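Local coordinates for protein phenylalanine--tRNA ligase beta subunit (Pyrococcus horikoshii, PDB 2CXI) that forms, with the alpha subunit, the tetrameric enzyme that joins L-phenylalanine to tRNA(Phe) at the expense of ATP, here as an N-terminal fragment with B3/4 and B5 domains, at residues R101-Y106 and V266-F271; E139-I144 and D234-K239; K281-E286 and D330-A335. All blocks are in the same frame, centred on the assembly; numbering follows the deposited sequence. Where two conformers were deposited one is given.

Contacts 1 and 2 are neighbours in the sheet that includes the B3/4 region, their centres about 12 Å apart, and both reach that one mixed sheet. Strand 103-110 pairs there with strand 231-237, and a probable hydrogen bond of 2.8 Å from Arg101 NE to Thr236 OG1 ties the two contacts together. Along the chain, contact 2 is nested inside the loop that contact 1 closes. Contact 3 follows in series, in the B5 domain, with its centre about 28 Å from that of contact 1 and about 26 Å from that of contact 2. It alone holds a predicted magnesium ligand, Asp331, of a site shared with the alpha subunit; contacts 1 and 2 lie away from it.

Contact 1. Residues R101-Y106 and V266-F271; sequences RPYGVY and VVYKDF
Tyr268 reaches across with its hydroxyl to the backbone of Gly104, where OH donates a hydrogen bond of 2.7 Å to Gly104 O. The C=O...donor angle is 125° and the donor is tilted 30° from the carbonyl plane, so the bond comes in well off the C=O direction. The same OH lies 3.0 Å from Gly104 N. In Tyr268, CG stands anti to the carbonyl carbon (chi1 -73°), which sends the ring toward strand 103-110 and brings its edge to the carbonyls of Gly104 and Pro102.

The Tyr103 side chain crosses that of Tyr268 at about a right angle. The Tyr268 hydroxyl meets Tyr103 at the ring edge and in its plane, OH lying 3.6 Å from CD1, while Tyr268 CE2 approaches Tyr103 CD1 at 3.8 Å. One face of the Tyr268 ring carries Phe271 CZ near its rim, and Tyr268 CB in turn lies over a face of the Phe271 ring. The short turn between them is closed by a backbone bond from Tyr268 N to Phe271 O (2.9 Å).

Further along, Val266 spreads its two methyls: CG1 sits 3.7 Å from Gly104 O, and CG2 touches the Tyr106 ring at its edge, 3.8 Å from CD2. A side chain at Gly104 would run into the Tyr106 hydroxyl, since a CB built there falls 2.0 Å from Tyr106 OH.

From its turn Tyr268 folds back onto strand 103-110, a neighbour of 260-267. Strand 260-267 also pairs antiparallel with 272-275, and residues 268-271 form the tight turn of the beta hairpin joining these two, within the sheet of the B3/4 region.

Contact 2. Residues E139-I144 and D234-K239; sequences EVAIGI and DVTGWK
Ala141 O is gripped by two donors: Thr236 N at 3.0 Å, in the carbonyl plane, and an ordered water. That water also donates to Asp234 OD1 (2.7 Å) and accepts from Thr236 OG1, so a single molecule bridges both strands on the face that carries Ala141, Asp234 and Thr236. The Thr236 hydroxyl takes a further hydrogen bond from Arg101 NE, so it accepts from the guanidinium and donates to the water.

Four backbone bonds join the two antiparallel strands, whose directions are 160° apart. Ala141 and Thr236 form one hydrogen-bonded pair; Gly143 and Asp234 form the other, with Gly143 N to Asp234 O the shortest at 2.8 Å. Between them Ile142 faces Val235 as a non-hydrogen-bonded pair, their CA atoms 4.6 Å apart.

Asp234 has CG between its backbone N and carbonyl carbon (chi1 85°), a torsion that turns the carboxylate over the other strand and puts OD2 3.0 Å from Gly143 CA. A CB built on Gly143 would fall 2.1 Å from Asp234 OD2, so the carboxylate occupies ground that a side chain there would need. An alanine in place of Asp234 is likely to leave the bridging water without one of its acceptors and to open a gap above Gly143.

On the reverse face Val235 CG1, anti to the backbone N, meets Val140 CG1 at 3.5 Å and Ile142 CG1 at 4.0 Å.

This apolar face is covered by two helices: 116-133 brings Phe133 to Val140 and Ile129 to Ile142, while 240-255 sets Val243 and Leu247 against Val235. Strand 231-237 is flanked on its other edge by strand 103-110, through backbone bonds of Val235 with Val105 and Gly237 with Tyr103.

Contact 3. Residues K281-E286 and D330-A335; sequences KEFEVE and DDIMHA
Phe283 has one face of its ring overlapped by the CG2 methyl of Ile332, a CH-pi contact with CG2 4.1 Å from the ring centroid and 24° off the normal. The methyl sits toward the rim and comes closest to Phe283 CD1, at 3.7 Å. Two torsions set this up: CG of Phe283 is roughly anti to its backbone N (chi1 -151°), swinging the ring off the strand toward the loop, and in Ile332 it is CG2 that stands anti to N, so the branch methyl does the touching. The two side chains cross at a slant.

The far end of the ring meets main chain. Phe283 CE1 lies 3.5 Å from Met333 O, which sits at the ring edge and in its plane, and CZ packs 3.6 Å from His334 C. Residue 333 is a selenomethionine with two deposited conformers; its part in the contact described here comes from its backbone.

The whole arrangement belongs to the B5 domain, where strand 281-286 is, within this chain, an outermost strand of a three-stranded antiparallel sheet, paired with 320-325, and segment 330-335 leads into helix 335-346. The two segments run nearly the same way, their end-to-end directions 11° apart. Ile338 of that helix touches Phe283, Val285 and Ile332 alike, so the ring and the methyl share one apolar cluster with the helix.

Further along, Val285 CG2 reaches Ala335 CB at 4.2 Å. At the other end the extended Lys281 chain runs alongside Asp330 with NZ 3.5 Å from Asp330 CB. Its ammonium is hydrogen-bonded to Arg329 O, and Asp330 OD2 remains 5.5 Å from Lys281 NZ. Asp331, next along the loop, is predicted to bind magnesium at a site shared with the alpha subunit; its carboxylate forms a salt bridge with Arg329.

Contact 1. Residues R101-Y106 and V266-F271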
ATOM      1  N   ARG A 101      15.035  23.130  10.186  1.00 18.03           N
ATOM      2  CA  ARG A 101      14.623  22.590  11.497  1.00 17.81           C
ATOM      3  C   ARG A 101      14.769  21.050  11.419  1.00 17.49           C
ATOM      4  O   ARG A 101      13.797  20.337  11.171  1.00 17.83           O
ATOM      5  CB  ARG A 101      13.199  23.039  11.865  1.00 17.11           C
ATOM      6  CG  ARG A 101      12.818  22.752  13.343  1.00 15.88           C
ATOM      7  CD  ARG A 101      11.486  23.402  13.797  1.00 17.16           C
ATOM      8  NE  ARG A 101      11.319  23.207  15.249  1.00 13.85           N
ATOM      9  CZ  ARG A 101      11.949  23.912  16.187  1.00 15.74           C
ATOM     10  NH1 ARG A 101      11.769  23.600  17.473  1.00 18.51           N
ATOM     11  NH2 ARG A 101      12.763  24.935  15.865  1.00 16.77           N
ATOM     12  N   PRO A 102      16.014  20.561  11.555  1.00 17.27           N
ATOM     13  CA  PRO A 102      16.377  19.246  11.012  1.00 16.57           C
ATOM     14  C   PRO A 102      15.667  18.027  11.596  1.00 17.23           C
ATOM     15  O   PRO A 102      15.363  17.108  10.823  1.00 19.03           O
ATOM     16  CB  PRO A 102      17.901  19.162  11.260  1.00 17.36           C
ATOM     17  CG  PRO A 102      18.185  20.197  12.345  1.00 18.32           C
ATOM     18  CD  PRO A 102      17.178  21.273  12.121  1.00 16.50           C
ATOM     19  N   TYR A 103      15.398  17.997  12.910  1.00 16.08           N
ATOM     20  CA  TYR A 103      14.929  16.757  13.575  1.00 16.51           C
ATOM     21  C   TYR A 103      13.484  16.802  14.000  1.00 15.76           C
ATOM     22  O   TYR A 103      13.028  17.816  14.499  1.00 16.40           O
ATOM     23  CB  TYR A 103      15.800  16.393  14.795  1.00 17.10           C
ATOM     24  CG  TYR A 103      17.234  16.196  14.387  1.00 18.37           C
ATOM     25  CD1 TYR A 103      17.610  15.057  13.642  1.00 20.79           C
ATOM     26  CD2 TYR A 103      18.216  17.155  14.693  1.00 19.90           C
ATOM     27  CE1 TYR A 103      18.948  14.890  13.223  1.00 21.29           C
ATOM     28  CE2 TYR A 103      19.542  16.995  14.295  1.00 18.75           C
ATOM     29  CZ  TYR A 103      19.894  15.860  13.555  1.00 23.19           C
ATOM     30  OH  TYR A 103      21.200  15.702  13.169  1.00 20.48           O
ATOM     31  N   GLY A 104      12.790  15.676  13.783  1.00 15.58           N
ATOM     32  CA  GLY A 104      11.439  15.380  14.297  1.00 14.41           C
ATOM     33  C   GLY A 104      11.493  13.961  14.880  1.00 14.58           C
ATOM     34  O   GLY A 104      12.128  13.033  14.310  1.00 14.67           O
ATOM     35  N   VAL A 105      10.880  13.788  16.048  1.00 13.52           N
ATOM     36  CA  VAL A 105      10.676  12.465  16.637  1.00 13.22           C
ATOM     37  C   VAL A 105       9.213  12.452  17.074  1.00 13.91           C
ATOM     38  O   VAL A 105       8.601  13.524  17.311  1.00 13.80           O
ATOM     39  CB  VAL A 105      11.628  12.176  17.845  1.00 12.89           C
ATOM     40  CG1 VAL A 105      13.113  12.076  17.342  1.00 14.14           C
ATOM     41  CG2 VAL A 105      11.500  13.313  18.930  1.00 13.33           C
ATOM     42  N   TYR A 106       8.662  11.252  17.199  1.00 13.39           N
ATOM     43  CA  TYR A 106       7.213  11.055  17.252  1.00 13.83           C
ATOM     44  C   TYR A 106       6.830   9.903  18.179  1.00 13.92           C
ATOM     45  O   TYR A 106       7.580   8.935  18.352  1.00 13.83           O
ATOM     46  CB  TYR A 106       6.661  10.780  15.825  1.00 13.38           C
ATOM     47  CG  TYR A 106       7.107  11.888  14.878  1.00 14.30           C
ATOM     48  CD1 TYR A 106       6.338  13.042  14.719  1.00 13.05           C
ATOM     49  CD2 TYR A 106       8.335  11.811  14.231  1.00 12.22           C
ATOM     50  CE1 TYR A 106       6.779  14.095  13.922  1.00 14.32           C
ATOM     51  CE2 TYR A 106       8.789  12.847  13.440  1.00 12.14           C
ATOM     52  CZ  TYR A 106       8.006  13.985  13.303  1.00 12.57           C
ATOM     53  OH  TYR A 106       8.495  15.002  12.552  1.00 14.98           O
ATOM     54  N   VAL A 266      10.578   6.405  12.106  1.00 16.49           N
ATOM     55  CA  VAL A 266      10.829   7.727  11.624  1.00 15.47           C
ATOM     56  C   VAL A 266      11.953   7.612  10.589  1.00 16.66           C
ATOM     57  O   VAL A 266      13.081   7.259  10.946  1.00 17.48           O
ATOM     58  CB  VAL A 266      11.244   8.720  12.719  1.00 15.23           C
ATOM     59  CG1 VAL A 266      11.260  10.167  12.159  1.00 12.28           C
ATOM     60  CG2 VAL A 266      10.315   8.618  13.963  1.00 15.17           C
ATOM     61  N   VAL A 267      11.616   7.957   9.355  1.00 16.43           N
ATOM     62  CA  VAL A 267      12.477   7.762   8.169  1.00 16.69           C
ATOM     63  C   VAL A 267      13.123   9.073   7.716  1.00 15.89           C
ATOM     64  O   VAL A 267      12.459  10.057   7.267  1.00 17.19           O
ATOM     65  CB  VAL A 267      11.690   7.011   7.024  1.00 16.12           C
ATOM     66  CG1 VAL A 267      12.635   6.640   5.807  1.00 19.26           C
ATOM     67  CG2 VAL A 267      11.074   5.774   7.548  1.00 13.36           C
ATOM     68  N   TYR A 268      14.435   9.103   7.857  1.00 15.74           N
ATOM     69  CA  TYR A 268      15.252  10.177   7.357  1.00 17.70           C
ATOM     70  C   TYR A 268      15.902   9.713   6.046  1.00 19.06           C
ATOM     71  O   TYR A 268      15.788   8.560   5.696  1.00 18.30           O
ATOM     72  CB  TYR A 268      16.327  10.522   8.384  1.00 18.26           C
ATOM     73  CG  TYR A 268      15.827  11.266   9.624  1.00 18.59           C
ATOM     74  CD1 TYR A 268      15.089  10.598  10.610  1.00 18.01           C
ATOM     75  CD2 TYR A 268      16.081  12.640   9.787  1.00 21.13           C
ATOM     76  CE1 TYR A 268      14.638  11.289  11.786  1.00 16.54           C
ATOM     77  CE2 TYR A 268      15.613  13.339  10.933  1.00 16.59           C
ATOM     78  CZ  TYR A 268      14.907  12.651  11.903  1.00 16.32           C
ATOM     79  OH  TYR A 268      14.491  13.329  13.023  1.00 15.78           O
ATOM     80  N   LYS A 269      16.561  10.597   5.318  1.00 21.33           N
ATOM     81  CA  LYS A 269      17.194  10.184   4.062  1.00 24.57           C
ATOM     82  C   LYS A 269      18.218   9.069   4.299  1.00 25.82           C
ATOM     83  O   LYS A 269      18.139   8.046   3.633  1.00 26.04           O
ATOM     84  CB  LYS A 269      17.804  11.364   3.293  1.00 25.70           C
ATOM     85  CG  LYS A 269      18.443  10.993   1.943  1.00 28.55           C
ATOM     86  CD  LYS A 269      17.396  10.431   0.956  1.00 34.70           C
ATOM     87  CE  LYS A 269      18.025  10.043  -0.394  1.00 36.28           C
ATOM     88  NZ  LYS A 269      18.674  11.239  -1.042  1.00 40.79           N
ATOM     89  N   ASP A 270      19.103   9.232   5.293  1.00 27.06           N
ATOM     90  CA  ASP A 270      20.243   8.331   5.472  1.00 28.83           C
ATOM     91  C   ASP A 270      20.087   7.338   6.596  1.00 29.16           C
ATOM     92  O   ASP A 270      21.027   6.586   6.874  1.00 29.16           O
ATOM     93  CB  ASP A 270      21.497   9.096   5.848  1.00 29.89           C
ATOM     94  CG  ASP A 270      21.919  10.095   4.810  1.00 32.60           C
ATOM     95  OD1 ASP A 270      21.647   9.888   3.603  1.00 36.25           O
ATOM     96  OD2 ASP A 270      22.563  11.111   5.142  1.00 36.19           O
ATOM     97  N   PHE A 271      18.958   7.369   7.298  1.00 27.50           N
ATOM     98  CA  PHE A 271      18.800   6.461   8.421  1.00 26.85           C
ATOM     99  C   PHE A 271      17.358   6.453   8.843  1.00 26.12           C
ATOM    100  O   PHE A 271      16.576   7.326   8.475  1.00 24.97           O
ATOM    101  CB  PHE A 271      19.710   6.872   9.606  1.00 26.19           C
ATOM    102  CG  PHE A 271      19.286   8.142  10.307  1.00 27.95           C
ATOM    103  CD1 PHE A 271      19.733   9.387   9.856  1.00 28.58           C
ATOM    104  CD2 PHE A 271      18.455   8.099  11.425  1.00 26.29           C
ATOM    105  CE1 PHE A 271      19.333  10.550  10.497  1.00 27.70           C
ATOM    106  CE2 PHE A 271      18.058   9.282  12.067  1.00 26.32           C
ATOM    107  CZ  PHE A 271      18.501  10.482  11.602  1.00 25.00           C
TER

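Contact 2. Residues E139-I144 and D234-K239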
ATOM      1  N   GLU A 139      14.936  25.244  20.339  1.00 16.02           N
ATOM      2  CA  GLU A 139      15.608  23.954  20.535  1.00 18.16           C
ATOM      3  C   GLU A 139      14.636  22.773  20.622  1.00 16.48           C
ATOM      4  O   GLU A 139      14.998  21.672  20.226  1.00 15.87           O
ATOM      5  CB  GLU A 139      16.563  23.990  21.756  1.00 17.47           C
ATOM      6  CG  GLU A 139      17.745  24.905  21.480  1.00 21.10           C
ATOM      7  CD  GLU A 139      18.661  25.120  22.677  1.00 27.02           C
ATOM      8  OE1 GLU A 139      19.320  26.207  22.724  1.00 36.92           O
ATOM      9  OE2 GLU A 139      18.783  24.206  23.561  1.00 35.73           O
ATOM     10  N   VAL A 140      13.438  23.015  21.170  1.00 16.06           N
ATOM     11  CA  VAL A 140      12.413  21.975  21.338  1.00 16.00           C
ATOM     12  C   VAL A 140      11.050  22.620  21.219  1.00 16.03           C
ATOM     13  O   VAL A 140      10.719  23.559  21.987  1.00 15.06           O
ATOM     14  CB  VAL A 140      12.486  21.254  22.738  1.00 15.92           C
ATOM     15  CG1 VAL A 140      11.304  20.246  22.878  1.00 15.00           C
ATOM     16  CG2 VAL A 140      13.775  20.526  22.918  1.00 17.96           C
ATOM     17  N   ALA A 141      10.262  22.146  20.246  1.00 15.53           N
ATOM     18  CA  ALA A 141       8.849  22.547  20.112  1.00 16.15           C
ATOM     19  C   ALA A 141       8.012  21.265  20.083  1.00 16.41           C
ATOM     20  O   ALA A 141       8.414  20.288  19.441  1.00 15.28           O
ATOM     21  CB  ALA A 141       8.638  23.382  18.813  1.00 15.39           C
ATOM     22  N   ILE A 142       6.907  21.247  20.815  1.00 14.96           N
ATOM     23  CA  ILE A 142       6.108  20.029  20.964  1.00 15.47           C
ATOM     24  C   ILE A 142       4.745  20.294  20.403  1.00 15.91           C
ATOM     25  O   ILE A 142       4.068  21.268  20.788  1.00 13.65           O
ATOM     26  CB  ILE A 142       5.993  19.586  22.469  1.00 15.77           C
ATOM     27  CG1 ILE A 142       7.393  19.288  23.023  1.00 13.93           C
ATOM     28  CG2 ILE A 142       4.992  18.360  22.655  1.00 13.47           C
ATOM     29  CD1 ILE A 142       7.479  19.364  24.602  1.00 16.50           C
ATOM     30  N   GLY A 143       4.325  19.406  19.518  1.00 15.46           N
ATOM     31  CA  GLY A 143       2.916  19.380  19.073  1.00 15.85           C
ATOM     32  C   GLY A 143       2.176  18.135  19.599  1.00 15.87           C
ATOM     33  O   GLY A 143       2.771  17.031  19.732  1.00 14.22           O
ATOM     34  N   ILE A 144       0.886  18.309  19.893  1.00 14.34           N
ATOM     35  CA  ILE A 144       0.017  17.176  20.264  1.00 16.03           C
ATOM     36  C   ILE A 144      -1.245  17.202  19.424  1.00 15.89           C
ATOM     37  O   ILE A 144      -1.810  18.276  19.157  1.00 15.66           O
ATOM     38  CB  ILE A 144      -0.319  17.202  21.758  1.00 16.15           C
ATOM     39  CG1 ILE A 144       0.960  17.066  22.586  1.00 16.63           C
ATOM     40  CG2 ILE A 144      -1.190  16.024  22.113  1.00 19.95           C
ATOM     41  CD1 ILE A 144       0.743  17.494  24.045  1.00 24.00           C
ATOM     42  N   ASP A 234       4.466  15.212  18.252  1.00 12.98           N
ATOM     43  CA  ASP A 234       5.684  15.480  17.469  1.00 13.96           C
ATOM     44  C   ASP A 234       6.592  16.395  18.286  1.00 13.49           C
ATOM     45  O   ASP A 234       6.092  17.280  19.011  1.00 13.96           O
ATOM     46  CB  ASP A 234       5.388  16.070  16.076  1.00 12.50           C
ATOM     47  CG  ASP A 234       5.196  17.611  16.082  1.00 16.31           C
ATOM     48  OD1 ASP A 234       6.069  18.355  15.546  1.00 12.59           O
ATOM     49  OD2 ASP A 234       4.216  18.164  16.619  1.00 17.18           O
ATOM     50  N   VAL A 235       7.900  16.180  18.188  1.00 13.79           N
ATOM     51  CA  VAL A 235       8.852  17.102  18.797  1.00 14.29           C
ATOM     52  C   VAL A 235       9.911  17.398  17.780  1.00 14.50           C
ATOM     53  O   VAL A 235      10.473  16.467  17.195  1.00 14.49           O
ATOM     54  CB  VAL A 235       9.550  16.487  20.018  1.00 14.53           C
ATOM     55  CG1 VAL A 235      10.317  17.603  20.798  1.00 15.66           C
ATOM     56  CG2 VAL A 235       8.546  15.707  20.934  1.00 13.23           C
ATOM     57  N   THR A 236      10.149  18.687  17.548  1.00 14.23           N
ATOM     58  CA  THR A 236      11.148  19.114  16.580  1.00 14.28           C
ATOM     59  C   THR A 236      12.232  19.987  17.216  1.00 14.53           C
ATOM     60  O   THR A 236      11.990  20.643  18.254  1.00 14.86           O
ATOM     61  CB  THR A 236      10.518  19.877  15.409  1.00 13.87           C
ATOM     62  OG1 THR A 236       9.715  20.957  15.918  1.00 14.72           O
ATOM     63  CG2 THR A 236       9.533  18.954  14.574  1.00 13.67           C
ATOM     64  N   GLY A 237      13.374  20.058  16.539  1.00 15.55           N
ATOM     65  CA  GLY A 237      14.436  20.949  16.983  1.00 16.52           C
ATOM     66  C   GLY A 237      15.730  20.643  16.277  1.00 17.59           C
ATOM     67  O   GLY A 237      15.729  20.111  15.166  1.00 17.89           O
ATOM     68  N   TRP A 238      16.823  21.042  16.918  1.00 16.21           N
ATOM     69  CA  TRP A 238      18.149  21.081  16.295  1.00 17.71           C
ATOM     70  C   TRP A 238      19.105  19.949  16.709  1.00 17.71           C
ATOM     71  O   TRP A 238      20.113  19.717  16.026  1.00 17.42           O
ATOM     72  CB  TRP A 238      18.778  22.461  16.573  1.00 17.21           C
ATOM     73  CG  TRP A 238      18.206  23.505  15.612  1.00 16.76           C
ATOM     74  CD1 TRP A 238      17.089  24.305  15.799  1.00 19.12           C
ATOM     75  CD2 TRP A 238      18.677  23.796  14.287  1.00 17.88           C
ATOM     76  NE1 TRP A 238      16.864  25.073  14.685  1.00 19.59           N
ATOM     77  CE2 TRP A 238      17.827  24.790  13.742  1.00 18.37           C
ATOM     78  CE3 TRP A 238      19.749  23.316  13.503  1.00 17.77           C
ATOM     79  CZ2 TRP A 238      18.018  25.333  12.459  1.00 17.30           C
ATOM     80  CZ3 TRP A 238      19.933  23.853  12.225  1.00 18.82           C
ATOM     81  CH2 TRP A 238      19.074  24.845  11.718  1.00 17.99           C
ATOM     82  N   LYS A 239      18.818  19.281  17.835  1.00 16.73           N
ATOM     83  CA  LYS A 239      19.658  18.161  18.319  1.00 18.07           C
ATOM     84  C   LYS A 239      18.760  16.983  18.628  1.00 17.99           C
ATOM     85  O   LYS A 239      17.790  17.114  19.377  1.00 16.97           O
ATOM     86  CB  LYS A 239      20.458  18.499  19.601  1.00 18.36           C
ATOM     87  CG  LYS A 239      21.433  19.701  19.517  1.00 23.04           C
ATOM     88  CD  LYS A 239      22.465  19.609  18.385  1.00 26.86           C
ATOM     89  CE  LYS A 239      23.491  18.525  18.577  1.00 30.19           C
ATOM     90  NZ  LYS A 239      24.622  18.926  17.655  1.00 32.26           N
TER
HETATM   91  O   HOH W   1      17.556  20.903  19.865  1.00 17.07           O
HETATM   92  O   HOH W   2       7.237  20.471  16.744  1.00 15.83           O

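Contact 3. Residues K281-E286 and D330-A335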
ATOM      1  N   LYS A 281      18.720   4.239  30.919  1.00 21.45           N
ATOM      2  CA  LYS A 281      20.101   4.678  30.808  1.00 21.95           C
ATOM      3  C   LYS A 281      20.973   4.082  31.926  1.00 22.61           C
ATOM      4  O   LYS A 281      20.469   3.599  32.949  1.00 21.38           O
ATOM      5  CB  LYS A 281      20.192   6.175  30.752  1.00 21.81           C
ATOM      6  CG  LYS A 281      19.482   6.767  29.523  1.00 24.65           C
ATOM      7  CD  LYS A 281      19.310   8.261  29.721  1.00 27.99           C
ATOM      8  CE  LYS A 281      18.769   8.946  28.478  1.00 29.61           C
ATOM      9  NZ  LYS A 281      19.125  10.399  28.552  1.00 30.58           N
ATOM     10  N   GLU A 282      22.270   4.058  31.681  1.00 23.18           N
ATOM     11  CA  GLU A 282      23.193   3.337  32.572  1.00 25.08           C
ATOM     12  C   GLU A 282      24.273   4.243  33.148  1.00 23.87           C
ATOM     13  O   GLU A 282      24.738   5.185  32.486  1.00 22.94           O
ATOM     14  CB  GLU A 282      23.815   2.135  31.834  1.00 25.43           C
ATOM     15  CG  GLU A 282      22.737   1.166  31.374  1.00 28.09           C
ATOM     16  CD  GLU A 282      23.268  -0.068  30.656  1.00 29.84           C
ATOM     17  OE1 GLU A 282      24.392  -0.017  30.097  1.00 36.63           O
ATOM     18  OE2 GLU A 282      22.545  -1.089  30.672  1.00 33.82           O
ATOM     19  N   PHE A 283      24.672   3.920  34.380  1.00 24.07           N
ATOM     20  CA  PHE A 283      25.763   4.580  35.077  1.00 25.39           C
ATOM     21  C   PHE A 283      26.352   3.614  36.112  1.00 25.57           C
ATOM     22  O   PHE A 283      25.665   2.746  36.622  1.00 25.48           O
ATOM     23  CB  PHE A 283      25.266   5.832  35.808  1.00 24.87           C
ATOM     24  CG  PHE A 283      26.323   6.907  35.964  1.00 26.46           C
ATOM     25  CD1 PHE A 283      26.573   7.814  34.924  1.00 25.14           C
ATOM     26  CD2 PHE A 283      27.053   7.026  37.161  1.00 27.06           C
ATOM     27  CE1 PHE A 283      27.553   8.820  35.068  1.00 29.09           C
ATOM     28  CE2 PHE A 283      28.038   8.048  37.315  1.00 27.24           C
ATOM     29  CZ  PHE A 283      28.284   8.931  36.278  1.00 26.25           C
ATOM     30  N   GLU A 284      27.632   3.794  36.426  1.00 27.09           N
ATOM     31  CA  GLU A 284      28.309   2.961  37.416  1.00 28.56           C
ATOM     32  C   GLU A 284      28.986   3.844  38.444  1.00 27.58           C
ATOM     33  O   GLU A 284      29.644   4.822  38.089  1.00 28.60           O
ATOM     34  CB  GLU A 284      29.360   2.067  36.743  1.00 28.61           C
ATOM     35  CG  GLU A 284      28.811   1.174  35.647  1.00 31.08           C
ATOM     36  CD  GLU A 284      29.774   0.040  35.276  1.00 32.94           C
ATOM     37  OE1 GLU A 284      30.708  -0.235  36.075  1.00 39.89           O
ATOM     38  OE2 GLU A 284      29.580  -0.590  34.212  1.00 37.48           O
ATOM     39  N   VAL A 285      28.809   3.517  39.713  1.00 27.15           N
ATOM     40  CA  VAL A 285      29.457   4.275  40.781  1.00 27.48           C
ATOM     41  C   VAL A 285      30.024   3.319  41.855  1.00 26.62           C
ATOM     42  O   VAL A 285      29.415   2.307  42.195  1.00 26.04           O
ATOM     43  CB  VAL A 285      28.489   5.349  41.421  1.00 26.66           C
ATOM     44  CG1 VAL A 285      27.419   4.687  42.259  1.00 27.29           C
ATOM     45  CG2 VAL A 285      29.276   6.404  42.225  1.00 27.49           C
ATOM     46  N   GLU A 286      31.181   3.672  42.393  1.00 27.37           N
ATOM     47  CA  GLU A 286      31.771   2.941  43.538  1.00 27.82           C
ATOM     48  C   GLU A 286      31.037   3.371  44.800  1.00 27.70           C
ATOM     49  O   GLU A 286      30.983   4.554  45.088  1.00 27.01           O
ATOM     50  CB  GLU A 286      33.262   3.336  43.661  1.00 28.41           C
ATOM     51  CG  GLU A 286      34.127   2.804  42.522  1.00 30.29           C
ATOM     52  CD  GLU A 286      34.242   1.290  42.568  1.00 35.01           C
ATOM     53  OE1 GLU A 286      33.899   0.688  43.622  1.00 37.65           O
ATOM     54  OE2 GLU A 286      34.656   0.692  41.550  1.00 38.32           O
ATOM     55  N   ASP A 330      18.140  13.220  31.639  1.00 21.94           N
ATOM     56  CA  ASP A 330      19.411  13.357  30.958  1.00 23.76           C
ATOM     57  C   ASP A 330      20.362  14.279  31.741  1.00 24.46           C
ATOM     58  O   ASP A 330      21.337  14.788  31.183  1.00 24.96           O
ATOM     59  CB  ASP A 330      19.235  13.780  29.471  1.00 24.94           C
ATOM     60  CG  ASP A 330      18.962  15.282  29.295  1.00 29.42           C
ATOM     61  OD1 ASP A 330      18.673  15.981  30.318  1.00 31.91           O
ATOM     62  OD2 ASP A 330      19.010  15.843  28.161  1.00 31.46           O
ATOM     63  N   ASP A 331      20.090  14.461  33.034  1.00 24.23           N
ATOM     64  CA  ASP A 331      20.894  15.319  33.886  1.00 24.88           C
ATOM     65  C   ASP A 331      22.092  14.624  34.532  1.00 25.62           C
ATOM     66  O   ASP A 331      22.954  15.302  35.085  1.00 26.75           O
ATOM     67  CB  ASP A 331      20.047  15.916  35.024  1.00 23.89           C
ATOM     68  CG  ASP A 331      19.404  14.853  35.894  1.00 23.42           C
ATOM     69  OD1 ASP A 331      18.799  13.893  35.331  1.00 22.21           O
ATOM     70  OD2 ASP A 331      19.449  14.892  37.154  1.00 21.39           O
ATOM     71  N   ILE A 332      22.146  13.298  34.495  1.00 25.66           N
ATOM     72  CA  ILE A 332      23.235  12.559  35.131  1.00 25.33           C
ATOM     73  C   ILE A 332      24.457  12.555  34.218  1.00 28.08           C
ATOM     74  O   ILE A 332      24.358  12.147  33.056  1.00 27.49           O
ATOM     75  CB  ILE A 332      22.792  11.135  35.472  1.00 24.96           C
ATOM     76  CG1 ILE A 332      21.712  11.162  36.561  1.00 24.36           C
ATOM     77  CG2 ILE A 332      23.981  10.301  35.951  1.00 23.77           C
ATOM     78  CD1 ILE A 332      20.976   9.861  36.688  1.00 21.36           C
HETATM   79  N   MSE A 333      25.591  13.048  34.732  1.00 28.80           N
HETATM   80  CA  MSE A 333      26.845  13.158  33.958  1.00 32.05           C
HETATM   81  C   MSE A 333      28.046  12.649  34.763  1.00 29.70           C
HETATM   82  O   MSE A 333      28.927  11.984  34.230  1.00 29.16           O
HETATM   83  CB  MSE A 333      27.105  14.618  33.578  1.00 33.43           C
HETATM   84  CG  MSE A 333      26.887  15.001  32.127  0.50 34.59           C
HETATM   85 SE   MSE A 333      26.512  16.922  31.914  0.50 39.45          SE
HETATM   86  CE  MSE A 333      27.517  17.211  30.290  0.50 36.70           C
ATOM     87  N   HIS A 334      28.054  12.948  36.063  1.00 28.08           N
ATOM     88  CA  HIS A 334      29.218  12.678  36.908  1.00 26.78           C
ATOM     89  C   HIS A 334      28.837  11.904  38.175  1.00 25.85           C
ATOM     90  O   HIS A 334      27.689  11.956  38.611  1.00 24.78           O
ATOM     91  CB  HIS A 334      29.864  14.014  37.314  1.00 25.88           C
ATOM     92  CG  HIS A 334      30.251  14.881  36.157  1.00 26.53           C
ATOM     93  ND1 HIS A 334      31.112  14.457  35.170  1.00 28.32           N
ATOM     94  CD2 HIS A 334      29.879  16.142  35.821  1.00 29.44           C
ATOM     95  CE1 HIS A 334      31.263  15.417  34.274  1.00 30.12           C
ATOM     96  NE2 HIS A 334      30.535  16.456  34.650  1.00 32.04           N
ATOM     97  N   ALA A 335      29.815  11.232  38.787  1.00 24.25           N
ATOM     98  CA  ALA A 335      29.604  10.550  40.081  1.00 24.28           C
ATOM     99  C   ALA A 335      28.942  11.454  41.146  1.00 22.69           C
ATOM    100  O   ALA A 335      28.078  10.989  41.938  1.00 21.51           O
ATOM    101  CB  ALA A 335      30.897   9.937  40.600  1.00 23.48           C
TER